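HD domain protein (Enterococcus faecalis, PDB 4LRL) is an HD-domain phosphohydrolase under allosteric control by nucleotides that probably hydrolyses deoxyribonucleoside triphosphates, dGTP among them. Local coordinates at residues N152-T157 and V186-Y191; P164-Y169 and F312-Y317; T229-V234 and I242-N247; H250-Y255 and T408-M413. One frame throughout, in Å; residues are numbered along the deposited sequence.

The four contacts fall into two groups. Interactions 1 and 2 lie on the same side of the chain's centre, centres about 15 Å apart, and meet where Ile156 packs on Tyr317 and Leu314. Interaction 1 stays within the HD domain range, near the nickel site, whereas interaction 2 joins that range to the HD associated region. Interactions 3 and 4 lie in the associated region, centres about 8 Å apart, and share a sheet in which strands 241-245 and 411-413 are neighbours. Along the chain interaction 1 closes before 3 and 4 open, and interaction 3 is nested inside the loop closed by interaction 2. The associated region thus meets the HD helices and elsewhere forms a sheet.

Interaction 1 (N152-T157 and V186-Y191); sequences NHEAIT and VITKQY
Thr157 and Ile187 meet at about a right angle, methyl against methyl, with Thr157 CG2 4.1 Å from Ile187 CD1. In Thr157 the methyl stands anti to the backbone N (chi1 -64° for OG1), which sends CG2 to Ile187 and leaves OG1 beside its own backbone. There OG1 bonds to His153 O at 2.8 Å, while Thr157 N reaches the same oxygen from the opposite face of its carbonyl plane. One turn earlier, Glu154 stretches out extended and lays its carboxylate alongside the end of the other helix, OE1 3.7 Å from Ile187 O with no hydrogen bond between these two acceptors, and its CG facing Ile187 CG2 at 4.3 Å. Two helix ends are joined here: Asn152 OD1 caps the first through Ala155 N, and a Schellman motif with Lys189 at positive phi closes the second. Ile187 packs on Ile161 and Thr188 on Val158, so the C-terminal end of helix 179-187 rests against more of helix 153-162, while Val186 turns to helices 124-133 and 194-200.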
loop_
_atom_site.group_PDB
_atom_site.type_symbol
_atom_site.label_atom_id
_atom_site.label_comp_id
_atom_site.label_asym_id
_atom_site.label_seq_id
_atom_site.Cartn_x
_atom_site.Cartn_y
_atom_site.Cartn_z
ATOM N N ASN C 152 -5.669 -31.406 22.474
ATOM C CA ASN C 152 -4.910 -31.447 21.226
ATOM C C ASN C 152 -5.853 -31.070 20.089
ATOM O O ASN C 152 -6.839 -31.766 19.840
ATOM C CB ASN C 152 -4.306 -32.846 21.009
ATOM C CG ASN C 152 -3.557 -32.970 19.688
ATOM O OD1 ASN C 152 -4.092 -32.679 18.621
ATOM N ND2 ASN C 152 -2.315 -33.419 19.756
ATOM N N HIS C 153 -5.554 -29.968 19.407
ATOM C CA HIS C 153 -6.505 -29.380 18.464
ATOM C C HIS C 153 -6.672 -30.202 17.173
ATOM O O HIS C 153 -7.771 -30.254 16.602
ATOM C CB HIS C 153 -6.164 -27.913 18.172
ATOM C CG HIS C 153 -4.903 -27.724 17.388
ATOM N ND1 HIS C 153 -3.658 -27.652 17.978
ATOM C CD2 HIS C 153 -4.695 -27.582 16.057
ATOM C CE1 HIS C 153 -2.738 -27.478 17.045
ATOM N NE2 HIS C 153 -3.343 -27.430 15.871
ATOM N N GLU C 154 -5.593 -30.844 16.725
ATOM C CA GLU C 154 -5.691 -31.763 15.596
ATOM C C GLU C 154 -6.602 -32.954 15.933
ATOM O O GLU C 154 -7.501 -33.283 15.154
ATOM C CB GLU C 154 -4.317 -32.233 15.108
ATOM C CG GLU C 154 -4.442 -33.188 13.916
ATOM C CD GLU C 154 -3.132 -33.521 13.235
ATOM O OE1 GLU C 154 -2.563 -32.627 12.561
ATOM O OE2 GLU C 154 -2.700 -34.690 13.352
ATOM N N ALA C 155 -6.393 -33.578 17.094
ATOM C CA ALA C 155 -7.282 -34.650 17.545
ATOM C C ALA C 155 -8.744 -34.187 17.562
ATOM O O ALA C 155 -9.628 -34.901 17.100
ATOM C CB ALA C 155 -6.861 -35.182 18.920
ATOM N N ILE C 156 -8.983 -32.983 18.072
ATOM C CA ILE C 156 -10.335 -32.436 18.169
ATOM C C ILE C 156 -10.937 -32.103 16.805
ATOM O O ILE C 156 -12.121 -32.354 16.572
ATOM C CB ILE C 156 -10.385 -31.234 19.124
ATOM C CG1 ILE C 156 -10.141 -31.723 20.555
ATOM C CG2 ILE C 156 -11.727 -30.516 19.027
ATOM C CD1 ILE C 156 -9.510 -30.695 21.458
ATOM N N THR C 157 -10.118 -31.557 15.910
ATOM C CA THR C 157 -10.516 -31.336 14.529
ATOM C C THR C 157 -11.045 -32.629 13.910
ATOM O O THR C 157 -12.137 -32.636 13.340
ATOM C CB THR C 157 -9.348 -30.791 13.679
ATOM O OG1 THR C 157 -8.965 -29.511 14.178
ATOM C CG2 THR C 157 -9.758 -30.634 12.223
ATOM N N VAL C 186 -6.935 -36.061 5.287
ATOM C CA VAL C 186 -6.156 -35.007 4.638
ATOM C C VAL C 186 -5.431 -34.212 5.710
ATOM O O VAL C 186 -4.256 -33.886 5.566
ATOM C CB VAL C 186 -7.025 -34.044 3.772
ATOM C CG1 VAL C 186 -6.165 -32.928 3.179
ATOM C CG2 VAL C 186 -7.716 -34.794 2.661
ATOM N N ILE C 187 -6.153 -33.917 6.786
ATOM C CA ILE C 187 -5.626 -33.143 7.899
ATOM C C ILE C 187 -4.572 -33.930 8.680
ATOM O O ILE C 187 -3.564 -33.369 9.096
ATOM C CB ILE C 187 -6.784 -32.625 8.803
ATOM C CG1 ILE C 187 -7.490 -31.465 8.099
ATOM C CG2 ILE C 187 -6.276 -32.151 10.155
ATOM C CD1 ILE C 187 -8.969 -31.448 8.293
ATOM N N THR C 188 -4.792 -35.231 8.855
ATOM C CA THR C 188 -3.820 -36.073 9.538
ATOM C C THR C 188 -2.690 -36.462 8.588
ATOM O O THR C 188 -1.723 -37.116 8.993
ATOM C CB THR C 188 -4.462 -37.348 10.130
ATOM O OG1 THR C 188 -4.884 -38.214 9.070
ATOM C CG2 THR C 188 -5.646 -37.000 11.017
ATOM N N LYS C 189 -2.834 -36.070 7.320
ATOM C CA LYS C 189 -1.796 -36.237 6.292
ATOM C C LYS C 189 -1.637 -37.700 5.880
ATOM O O LYS C 189 -0.573 -38.120 5.416
ATOM C CB LYS C 189 -0.451 -35.645 6.749
ATOM C CG LYS C 189 -0.532 -34.198 7.253
ATOM C CD LYS C 189 0.806 -33.719 7.812
ATOM C CE LYS C 189 1.703 -33.179 6.693
ATOM N NZ LYS C 189 3.161 -33.296 7.002
ATOM N N GLN C 190 -2.706 -38.470 6.040
ATOM C CA GLN C 190 -2.672 -39.883 5.706
ATOM C C GLN C 190 -3.330 -40.177 4.362
ATOM O O GLN C 190 -3.139 -41.250 3.790
ATOM C CB GLN C 190 -3.293 -40.713 6.834
ATOM C CG GLN C 190 -2.418 -40.766 8.090
ATOM C CD GLN C 190 -3.131 -41.373 9.291
ATOM O OE1 GLN C 190 -4.070 -40.786 9.831
ATOM N NE2 GLN C 190 -2.679 -42.547 9.719
ATOM N N TYR C 191 -4.086 -39.209 3.857
ATOM C CA TYR C 191 -4.728 -39.301 2.534
ATOM C C TYR C 191 -3.709 -39.598 1.417
ATOM O O TYR C 191 -2.629 -39.002 1.398
ATOM C CB TYR C 191 -5.494 -37.999 2.249
ATOM C CG TYR C 191 -6.458 -38.089 1.087
ATOM C CD1 TYR C 191 -7.616 -38.861 1.178
ATOM C CD2 TYR C 191 -6.218 -37.396 -0.100
ATOM C CE1 TYR C 191 -8.504 -38.942 0.125
ATOM C CE2 TYR C 191 -7.104 -37.467 -1.158
ATOM C CZ TYR C 191 -8.244 -38.239 -1.039
ATOM O OH TYR C 191 -9.124 -38.327 -2.084
#

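Interaction 2 (P164-Y169 and F312-Y317); sequences PETEVY and FTLQEY
Leu314 fits against Thr166 and Glu165, and this is the compact half of the contact. Leu314 CD2 lies 3.9 Å from Thr166 CG2, the two side chains crossing at about a right angle, and Leu314 also packs on Gln159 and Ile160 of helix 153-162. Thr166 presents its methyl, while OG1 caps its helix by accepting from Tyr169 N (3.1 Å) and shares its one proton between Ile160 O and Ser163 O. The outer half is exposed. Glu165 and Gln315 approach from opposite directions, carboxylate and amide planes 31° apart, and Gln315 bends at chi2 (-68°) to bring its end close. Here Glu165 OE1 lies 3.1 Å from Gln315 CG, 3.4 Å from Gln315 NE2 and 3.7 Å from Leu314 CB. On the second segment, Thr313 and Glu316 form a capping box, its Glu316 N to Thr313 OG1 half weak. With each helix start capped by its own residues, the chemistry between the segments amounts to a small apolar patch with polar side chains outside it, consistent with a small, partly buried contact.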
loop_
_atom_site.group_PDB
_atom_site.type_symbol
_atom_site.label_atom_id
_atom_site.label_comp_id
_atom_site.label_asym_id
_atom_site.label_seq_id
_atom_site.Cartn_x
_atom_site.Cartn_y
_atom_site.Cartn_z
ATOM N N PRO C 164 -20.725 -37.856 14.772
ATOM C CA PRO C 164 -22.091 -37.661 14.306
ATOM C C PRO C 164 -22.834 -36.542 15.025
ATOM O O PRO C 164 -23.760 -35.968 14.460
ATOM C CB PRO C 164 -22.752 -39.006 14.605
ATOM C CG PRO C 164 -21.625 -39.982 14.583
ATOM C CD PRO C 164 -20.494 -39.239 15.215
ATOM N N GLU C 165 -22.429 -36.231 16.253
ATOM C CA GLU C 165 -23.074 -35.176 17.029
ATOM C C GLU C 165 -22.912 -33.766 16.443
ATOM O O GLU C 165 -23.625 -32.848 16.853
ATOM C CB GLU C 165 -22.571 -35.193 18.471
ATOM C CG GLU C 165 -21.102 -34.838 18.623
ATOM C CD GLU C 165 -20.541 -35.298 19.939
ATOM O OE1 GLU C 165 -20.549 -34.492 20.893
ATOM O OE2 GLU C 165 -20.112 -36.470 20.029
ATOM N N THR C 166 -21.973 -33.589 15.507
ATOM C CA THR C 166 -21.740 -32.272 14.900
ATOM C C THR C 166 -22.528 -32.014 13.615
ATOM O O THR C 166 -22.878 -32.931 12.876
ATOM C CB THR C 166 -20.234 -31.977 14.646
ATOM O OG1 THR C 166 -19.709 -32.863 13.642
ATOM C CG2 THR C 166 -19.425 -32.082 15.951
ATOM N N GLU C 167 -22.793 -30.735 13.380
ATOM C CA GLU C 167 -23.360 -30.231 12.138
ATOM C C GLU C 167 -22.406 -30.491 10.968
ATOM O O GLU C 167 -22.856 -30.819 9.864
ATOM C CB GLU C 167 -23.610 -28.730 12.294
ATOM C CG GLU C 167 -24.644 -28.118 11.368
ATOM C CD GLU C 167 -25.188 -26.803 11.920
ATOM O OE1 GLU C 167 -25.557 -26.751 13.121
ATOM O OE2 GLU C 167 -25.254 -25.821 11.148
ATOM N N VAL C 168 -21.099 -30.366 11.220
ATOM C CA VAL C 168 -20.063 -30.549 10.192
ATOM C C VAL C 168 -20.037 -31.969 9.636
ATOM O O VAL C 168 -19.924 -32.165 8.419
ATOM C CB VAL C 168 -18.653 -30.147 10.707
ATOM C CG1 VAL C 168 -17.546 -30.772 9.859
ATOM C CG2 VAL C 168 -18.510 -28.630 10.737
ATOM N N TYR C 169 -20.157 -32.950 10.530
ATOM C CA TYR C 169 -20.246 -34.348 10.131
ATOM C C TYR C 169 -21.457 -34.577 9.235
ATOM O O TYR C 169 -21.335 -35.178 8.162
ATOM C CB TYR C 169 -20.345 -35.263 11.359
ATOM C CG TYR C 169 -20.567 -36.724 11.014
ATOM C CD1 TYR C 169 -19.487 -37.593 10.849
ATOM C CD2 TYR C 169 -21.857 -37.235 10.844
ATOM C CE1 TYR C 169 -19.680 -38.931 10.528
ATOM C CE2 TYR C 169 -22.067 -38.581 10.526
ATOM C CZ TYR C 169 -20.972 -39.420 10.366
ATOM O OH TYR C 169 -21.162 -40.745 10.047
ATOM N N PHE C 312 -13.657 -34.131 29.801
ATOM C CA PHE C 312 -14.586 -33.337 28.997
ATOM C C PHE C 312 -15.091 -34.074 27.759
ATOM O O PHE C 312 -14.438 -34.991 27.251
ATOM C CB PHE C 312 -13.954 -31.998 28.604
ATOM C CG PHE C 312 -12.783 -32.125 27.669
ATOM C CD1 PHE C 312 -12.972 -32.077 26.285
ATOM C CD2 PHE C 312 -11.487 -32.274 28.170
ATOM C CE1 PHE C 312 -11.891 -32.189 25.413
ATOM C CE2 PHE C 312 -10.404 -32.389 27.309
ATOM C CZ PHE C 312 -10.607 -32.347 25.922
ATOM N N THR C 313 -16.260 -33.661 27.283
ATOM C CA THR C 313 -16.816 -34.177 26.041
ATOM C C THR C 313 -16.606 -33.154 24.928
ATOM O O THR C 313 -16.243 -31.996 25.185
ATOM C CB THR C 313 -18.318 -34.497 26.180
ATOM O OG1 THR C 313 -19.030 -33.307 26.539
ATOM C CG2 THR C 313 -18.543 -35.564 27.253
ATOM N N LEU C 314 -16.818 -33.594 23.692
ATOM C CA LEU C 314 -16.730 -32.709 22.545
ATOM C C LEU C 314 -17.638 -31.491 22.720
ATOM O O LEU C 314 -17.190 -30.352 22.561
ATOM C CB LEU C 314 -17.062 -33.467 21.255
ATOM C CG LEU C 314 -16.985 -32.659 19.949
ATOM C CD1 LEU C 314 -15.688 -31.860 19.819
ATOM C CD2 LEU C 314 -17.186 -33.574 18.744
ATOM N N GLN C 315 -18.898 -31.741 23.072
ATOM C CA GLN C 315 -19.904 -30.689 23.264
ATOM C C GLN C 315 -19.512 -29.632 24.300
ATOM O O GLN C 315 -19.832 -28.456 24.136
ATOM C CB GLN C 315 -21.271 -31.292 23.625
ATOM C CG GLN C 315 -21.879 -32.179 22.550
ATOM C CD GLN C 315 -22.305 -31.416 21.297
ATOM O OE1 GLN C 315 -22.090 -30.204 21.179
ATOM N NE2 GLN C 315 -22.923 -32.130 20.356
ATOM N N GLU C 316 -18.827 -30.064 25.358
ATOM C CA GLU C 316 -18.334 -29.158 26.394
ATOM C C GLU C 316 -17.193 -28.302 25.879
ATOM O O GLU C 316 -17.067 -27.122 26.242
ATOM C CB GLU C 316 -17.902 -29.941 27.634
ATOM C CG GLU C 316 -19.070 -30.300 28.555
ATOM C CD GLU C 316 -18.784 -31.492 29.450
ATOM O OE1 GLU C 316 -17.683 -32.072 29.352
ATOM O OE2 GLU C 316 -19.671 -31.854 30.254
ATOM N N TYR C 317 -16.362 -28.900 25.034
ATOM C CA TYR C 317 -15.250 -28.186 24.422
ATOM C C TYR C 317 -15.743 -27.112 23.448
ATOM O O TYR C 317 -15.292 -25.975 23.504
ATOM C CB TYR C 317 -14.319 -29.167 23.715
ATOM C CG TYR C 317 -13.094 -28.534 23.091
ATOM C CD1 TYR C 317 -11.929 -28.343 23.829
ATOM C CD2 TYR C 317 -13.094 -28.152 21.746
ATOM C CE1 TYR C 317 -10.800 -27.768 23.246
ATOM C CE2 TYR C 317 -11.976 -27.596 21.151
ATOM C CZ TYR C 317 -10.836 -27.403 21.899
ATOM O OH TYR C 317 -9.732 -26.853 21.294
#

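Interaction 3 (T229-V234 and I242-N247); sequences TRILRV and IAFAMN
Val234 and Ala245 are joined first through the backbone: Ala245 N donates to Val234 O at 2.9 Å, nearly straight at 174°, with the donor tilted from the carbonyl plane. Phe244 CA adds a CA-H...O contact to the same oxygen at 3.4 Å. The apolar contacts flank this bond. Val234 CB faces Ala245 CB at 3.9 Å, Val234 CG2 comes to the Phe244 ring at its edge, and Ile231 CG2 approaches Phe244 CE2 to 3.5 Å. The polar group sits on the far side of Val234. Arg230 is bent at chi2 (52°), carrying its guanidinium back so that Val234 CG1 lies toward the rim of one face, 3.6 Å above the plane. The NH2 end comes near Asn247, whose amide is turned 65° from it, and Tyr47 of a second subunit makes a cation-pi contact with Arg230. Ala243 pairs with Arg236 further along, so Val234 and Ala245 carry the same antiparallel pairing back to Val234: a beta-hairpin entered directly from a helix, its strands 235-238 and 241-245.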
loop_
_atom_site.group_PDB
_atom_site.type_symbol
_atom_site.label_atom_id
_atom_site.label_comp_id
_atom_site.label_asym_id
_atom_site.label_seq_id
_atom_site.Cartn_x
_atom_site.Cartn_y
_atom_site.Cartn_z
ATOM N N THR C 229 0.136 -13.692 -5.747
ATOM C CA THR C 229 -0.095 -13.804 -7.188
ATOM C C THR C 229 1.102 -14.373 -7.957
ATOM O O THR C 229 0.913 -15.126 -8.912
ATOM C CB THR C 229 -0.565 -12.471 -7.809
ATOM O OG1 THR C 229 -1.867 -12.152 -7.309
ATOM C CG2 THR C 229 -0.663 -12.577 -9.332
ATOM N N ARG C 230 2.324 -14.028 -7.555
ATOM C CA ARG C 230 3.469 -14.597 -8.253
ATOM C C ARG C 230 3.686 -16.060 -7.895
ATOM O O ARG C 230 4.076 -16.850 -8.753
ATOM C CB ARG C 230 4.765 -13.789 -8.090
ATOM C CG ARG C 230 5.946 -14.317 -8.988
ATOM C CD ARG C 230 5.595 -14.467 -10.483
ATOM N NE ARG C 230 6.667 -15.121 -11.241
ATOM C CZ ARG C 230 6.607 -15.462 -12.531
ATOM N NH1 ARG C 230 5.522 -15.215 -13.257
ATOM N NH2 ARG C 230 7.645 -16.058 -13.096
ATOM N N ILE C 231 3.394 -16.431 -6.655
ATOM C CA ILE C 231 3.478 -17.837 -6.271
ATOM C C ILE C 231 2.419 -18.647 -7.011
ATOM O O ILE C 231 2.694 -19.746 -7.487
ATOM C CB ILE C 231 3.417 -18.046 -4.740
ATOM C CG1 ILE C 231 4.618 -17.349 -4.085
ATOM C CG2 ILE C 231 3.400 -19.566 -4.403
ATOM C CD1 ILE C 231 4.768 -17.606 -2.628
ATOM N N LEU C 232 1.226 -18.077 -7.150
ATOM C CA LEU C 232 0.164 -18.750 -7.883
ATOM C C LEU C 232 0.477 -18.927 -9.365
ATOM O O LEU C 232 -0.051 -19.830 -10.005
ATOM C CB LEU C 232 -1.174 -18.033 -7.689
ATOM C CG LEU C 232 -1.747 -18.106 -6.264
ATOM C CD1 LEU C 232 -3.097 -17.424 -6.177
ATOM C CD2 LEU C 232 -1.837 -19.535 -5.773
ATOM N N ARG C 233 1.354 -18.082 -9.905
ATOM C CA ARG C 233 1.712 -18.167 -11.318
ATOM C C ARG C 233 2.713 -19.293 -11.610
ATOM O O ARG C 233 2.844 -19.721 -12.751
ATOM C CB ARG C 233 2.276 -16.827 -11.803
ATOM C CG ARG C 233 2.257 -16.642 -13.319
ATOM C CD ARG C 233 0.913 -16.137 -13.808
ATOM N NE ARG C 233 0.748 -16.302 -15.251
ATOM C CZ ARG C 233 -0.254 -15.778 -15.959
ATOM N NH1 ARG C 233 -1.185 -15.037 -15.364
ATOM N NH2 ARG C 233 -0.324 -15.988 -17.273
ATOM N N VAL C 234 3.418 -19.761 -10.584
ATOM C CA VAL C 234 4.472 -20.753 -10.774
ATOM C C VAL C 234 4.217 -22.058 -10.024
ATOM O O VAL C 234 4.921 -23.050 -10.260
ATOM C CB VAL C 234 5.877 -20.206 -10.399
ATOM C CG1 VAL C 234 6.266 -19.035 -11.304
ATOM C CG2 VAL C 234 5.948 -19.812 -8.923
ATOM N N ILE C 242 3.336 -30.977 -4.649
ATOM C CA ILE C 242 3.310 -29.601 -5.149
ATOM C C ILE C 242 4.723 -29.037 -5.256
ATOM O O ILE C 242 5.537 -29.201 -4.349
ATOM C CB ILE C 242 2.434 -28.705 -4.243
ATOM C CG1 ILE C 242 0.957 -29.038 -4.460
ATOM C CG2 ILE C 242 2.724 -27.220 -4.476
ATOM C CD1 ILE C 242 0.018 -28.293 -3.544
ATOM N N ALA C 243 4.994 -28.371 -6.375
ATOM C CA ALA C 243 6.293 -27.774 -6.651
ATOM C C ALA C 243 6.122 -26.376 -7.238
ATOM O O ALA C 243 5.004 -25.897 -7.403
ATOM C CB ALA C 243 7.098 -28.664 -7.611
ATOM N N PHE C 244 7.237 -25.722 -7.542
ATOM C CA PHE C 244 7.201 -24.365 -8.068
ATOM C C PHE C 244 8.204 -24.221 -9.177
ATOM O O PHE C 244 9.380 -24.561 -9.014
ATOM C CB PHE C 244 7.458 -23.336 -6.951
ATOM C CG PHE C 244 6.547 -23.509 -5.775
ATOM C CD1 PHE C 244 6.810 -24.491 -4.813
ATOM C CD2 PHE C 244 5.406 -22.730 -5.646
ATOM C CE1 PHE C 244 5.952 -24.686 -3.749
ATOM C CE2 PHE C 244 4.549 -22.915 -4.571
ATOM C CZ PHE C 244 4.822 -23.888 -3.623
ATOM N N ALA C 245 7.727 -23.717 -10.309
ATOM C CA ALA C 245 8.574 -23.515 -11.477
ATOM C C ALA C 245 9.823 -22.741 -11.068
ATOM O O ALA C 245 9.736 -21.765 -10.304
ATOM C CB ALA C 245 7.809 -22.778 -12.571
ATOM N N MET C 246 10.976 -23.192 -11.562
ATOM C CA MET C 246 12.270 -22.567 -11.250
ATOM C C MET C 246 12.308 -21.071 -11.580
ATOM O O MET C 246 13.024 -20.310 -10.930
ATOM C CB MET C 246 13.422 -23.312 -11.948
ATOM C CG MET C 246 14.827 -22.896 -11.508
ATOM S SD MET C 246 15.180 -23.151 -9.745
ATOM C CE MET C 246 16.595 -22.073 -9.571
ATOM N N ASN C 247 11.530 -20.641 -12.573
ATOM C CA ASN C 247 11.510 -19.219 -12.938
ATOM C C ASN C 247 10.821 -18.324 -11.893
ATOM O O ASN C 247 10.860 -17.108 -11.994
ATOM C CB ASN C 247 10.928 -18.995 -14.342
ATOM C CG ASN C 247 9.460 -19.364 -14.435
ATOM O OD1 ASN C 247 8.587 -18.520 -14.272
ATOM N ND2 ASN C 247 9.183 -20.633 -14.684
#

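Interaction 4 (H250-Y255 and T408-M413); sequences HAVEDY and TQIELM
Val252 and Ile410 are brought together by matching first torsions: each sets one methyl anti to its backbone N, CG1 in Val252 (chi1 174°) and CG2 in Ile410 (chi1 -63° for CG1). These two methyls touch at 3.8 Å, the closest approach of the contact, as the side chains slide past each other in opposite directions. Val252's other branch points to Leu412 of the strand, CG2 lying 4.4 Å from Leu412 CD2. One turn on in the helix, Tyr255 takes Ile410 CD1 at the edge of its ring, near the plane, 4.4 Å from CE2. Its hydroxyl is bonded to Gln203 O, and Phe226 meets the ring edge-to-face, which together should hold it in place. On another side of the helix His250 ND1 donates to Glu253 OE1 at 3.2 Å, in the ring plane but from above the carboxylate plane. Helix 249-267 thus lies against Leu412 of the strand and Ile410 just before it, with Leu422 of helix 422-425 packed on both and on Val252. Strand 411-413 itself runs parallel to 241-245, whose Phe244 also touches Val252, and antiparallel to 419-421.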
loop_
_atom_site.group_PDB
_atom_site.type_symbol
_atom_site.label_atom_id
_atom_site.label_comp_id
_atom_site.label_asym_id
_atom_site.label_seq_id
_atom_site.Cartn_x
_atom_site.Cartn_y
_atom_site.Cartn_z
ATOM N N HIS C 250 12.564 -16.487 -6.901
ATOM C CA HIS C 250 12.651 -15.260 -6.096
ATOM C C HIS C 250 11.366 -14.987 -5.320
ATOM O O HIS C 250 11.418 -14.533 -4.182
ATOM C CB HIS C 250 13.031 -14.049 -6.945
ATOM C CG HIS C 250 14.389 -14.150 -7.579
ATOM N ND1 HIS C 250 15.542 -14.356 -6.850
ATOM C CD2 HIS C 250 14.775 -14.048 -8.874
ATOM C CE1 HIS C 250 16.579 -14.382 -7.671
ATOM N NE2 HIS C 250 16.139 -14.205 -8.904
ATOM N N ALA C 251 10.223 -15.289 -5.935
ATOM C CA ALA C 251 8.933 -15.204 -5.264
ATOM C C ALA C 251 8.824 -16.221 -4.122
ATOM O O ALA C 251 8.236 -15.930 -3.089
ATOM C CB ALA C 251 7.811 -15.394 -6.247
ATOM N N VAL C 252 9.383 -17.414 -4.311
ATOM C CA VAL C 252 9.438 -18.400 -3.240
ATOM C C VAL C 252 10.367 -17.885 -2.132
ATOM O O VAL C 252 10.041 -17.991 -0.952
ATOM C CB VAL C 252 9.861 -19.802 -3.764
ATOM C CG1 VAL C 252 10.064 -20.781 -2.605
ATOM C CG2 VAL C 252 8.814 -20.334 -4.743
ATOM N N GLU C 253 11.496 -17.303 -2.526
ATOM C CA GLU C 253 12.402 -16.632 -1.593
ATOM C C GLU C 253 11.710 -15.595 -0.720
ATOM O O GLU C 253 11.906 -15.590 0.498
ATOM C CB GLU C 253 13.520 -15.926 -2.338
ATOM C CG GLU C 253 14.640 -16.812 -2.806
ATOM C CD GLU C 253 15.777 -16.006 -3.409
ATOM O OE1 GLU C 253 15.574 -14.809 -3.723
ATOM O OE2 GLU C 253 16.874 -16.574 -3.562
ATOM N N ASP C 254 10.919 -14.719 -1.352
ATOM C CA ASP C 254 10.148 -13.686 -0.654
ATOM C C ASP C 254 9.161 -14.286 0.330
ATOM O O ASP C 254 8.853 -13.675 1.351
ATOM C CB ASP C 254 9.371 -12.812 -1.637
ATOM C CG ASP C 254 10.265 -12.109 -2.632
ATOM O OD1 ASP C 254 9.808 -11.883 -3.773
ATOM O OD2 ASP C 254 11.421 -11.785 -2.282
ATOM N N TYR C 255 8.647 -15.472 0.022
ATOM C CA TYR C 255 7.786 -16.146 0.969
ATOM C C TYR C 255 8.596 -16.526 2.225
ATOM O O TYR C 255 8.159 -16.264 3.341
ATOM C CB TYR C 255 7.093 -17.355 0.338
ATOM C CG TYR C 255 6.648 -18.363 1.361
ATOM C CD1 TYR C 255 5.517 -18.132 2.140
ATOM C CD2 TYR C 255 7.367 -19.548 1.558
ATOM C CE1 TYR C 255 5.109 -19.052 3.088
ATOM C CE2 TYR C 255 6.970 -20.483 2.514
ATOM C CZ TYR C 255 5.841 -20.229 3.273
ATOM O OH TYR C 255 5.432 -21.130 4.220
ATOM N N THR C 408 9.687 -32.076 4.262
ATOM C CA THR C 408 10.350 -30.947 4.900
ATOM C C THR C 408 10.888 -29.955 3.872
ATOM O O THR C 408 11.560 -28.987 4.232
ATOM C CB THR C 408 11.528 -31.437 5.757
ATOM O OG1 THR C 408 12.503 -32.062 4.909
ATOM C CG2 THR C 408 11.054 -32.451 6.801
ATOM N N GLN C 409 10.589 -30.190 2.598
ATOM C CA GLN C 409 11.251 -29.457 1.520
ATOM C C GLN C 409 10.310 -28.625 0.647
ATOM O O GLN C 409 9.149 -28.980 0.432
ATOM C CB GLN C 409 12.051 -30.428 0.639
ATOM C CG GLN C 409 12.969 -31.357 1.411
ATOM C CD GLN C 409 13.723 -32.307 0.509
ATOM O OE1 GLN C 409 14.585 -31.892 -0.262
ATOM N NE2 GLN C 409 13.411 -33.592 0.606
ATOM N N ILE C 410 10.829 -27.514 0.143
ATOM C CA ILE C 410 10.143 -26.750 -0.884
ATOM C C ILE C 410 10.816 -27.110 -2.206
ATOM O O ILE C 410 12.011 -26.885 -2.377
ATOM C CB ILE C 410 10.206 -25.241 -0.587
ATOM C CG1 ILE C 410 9.484 -24.943 0.729
ATOM C CG2 ILE C 410 9.607 -24.431 -1.733
ATOM C CD1 ILE C 410 9.774 -23.587 1.293
ATOM N N GLU C 411 10.056 -27.707 -3.121
ATOM C CA GLU C 411 10.632 -28.239 -4.356
ATOM C C GLU C 411 10.467 -27.281 -5.528
ATOM O O GLU C 411 9.363 -26.801 -5.808
ATOM C CB GLU C 411 10.033 -29.603 -4.707
ATOM C CG GLU C 411 10.075 -30.629 -3.578
ATOM C CD GLU C 411 11.402 -31.372 -3.461
ATOM O OE1 GLU C 411 12.459 -30.842 -3.865
ATOM O OE2 GLU C 411 11.384 -32.498 -2.942
ATOM N N LEU C 412 11.579 -26.999 -6.200
ATOM C CA LEU C 412 11.574 -26.166 -7.400
ATOM C C LEU C 412 11.733 -27.073 -8.602
ATOM O O LEU C 412 12.591 -27.969 -8.602
ATOM C CB LEU C 412 12.703 -25.140 -7.356
ATOM C CG LEU C 412 12.641 -24.084 -6.246
ATOM C CD1 LEU C 412 14.034 -23.660 -5.835
ATOM C CD2 LEU C 412 11.832 -22.876 -6.674
ATOM N N MET C 413 10.897 -26.866 -9.613
ATOM C CA MET C 413 10.975 -27.691 -10.815
ATOM C C MET C 413 11.715 -27.041 -11.982
ATOM O O MET C 413 11.376 -25.941 -12.428
ATOM C CB MET C 413 9.601 -28.171 -11.267
ATOM C CG MET C 413 9.711 -29.275 -12.300
ATOM S SD MET C 413 8.134 -29.901 -12.863
ATOM C CE MET C 413 7.670 -30.902 -11.452
#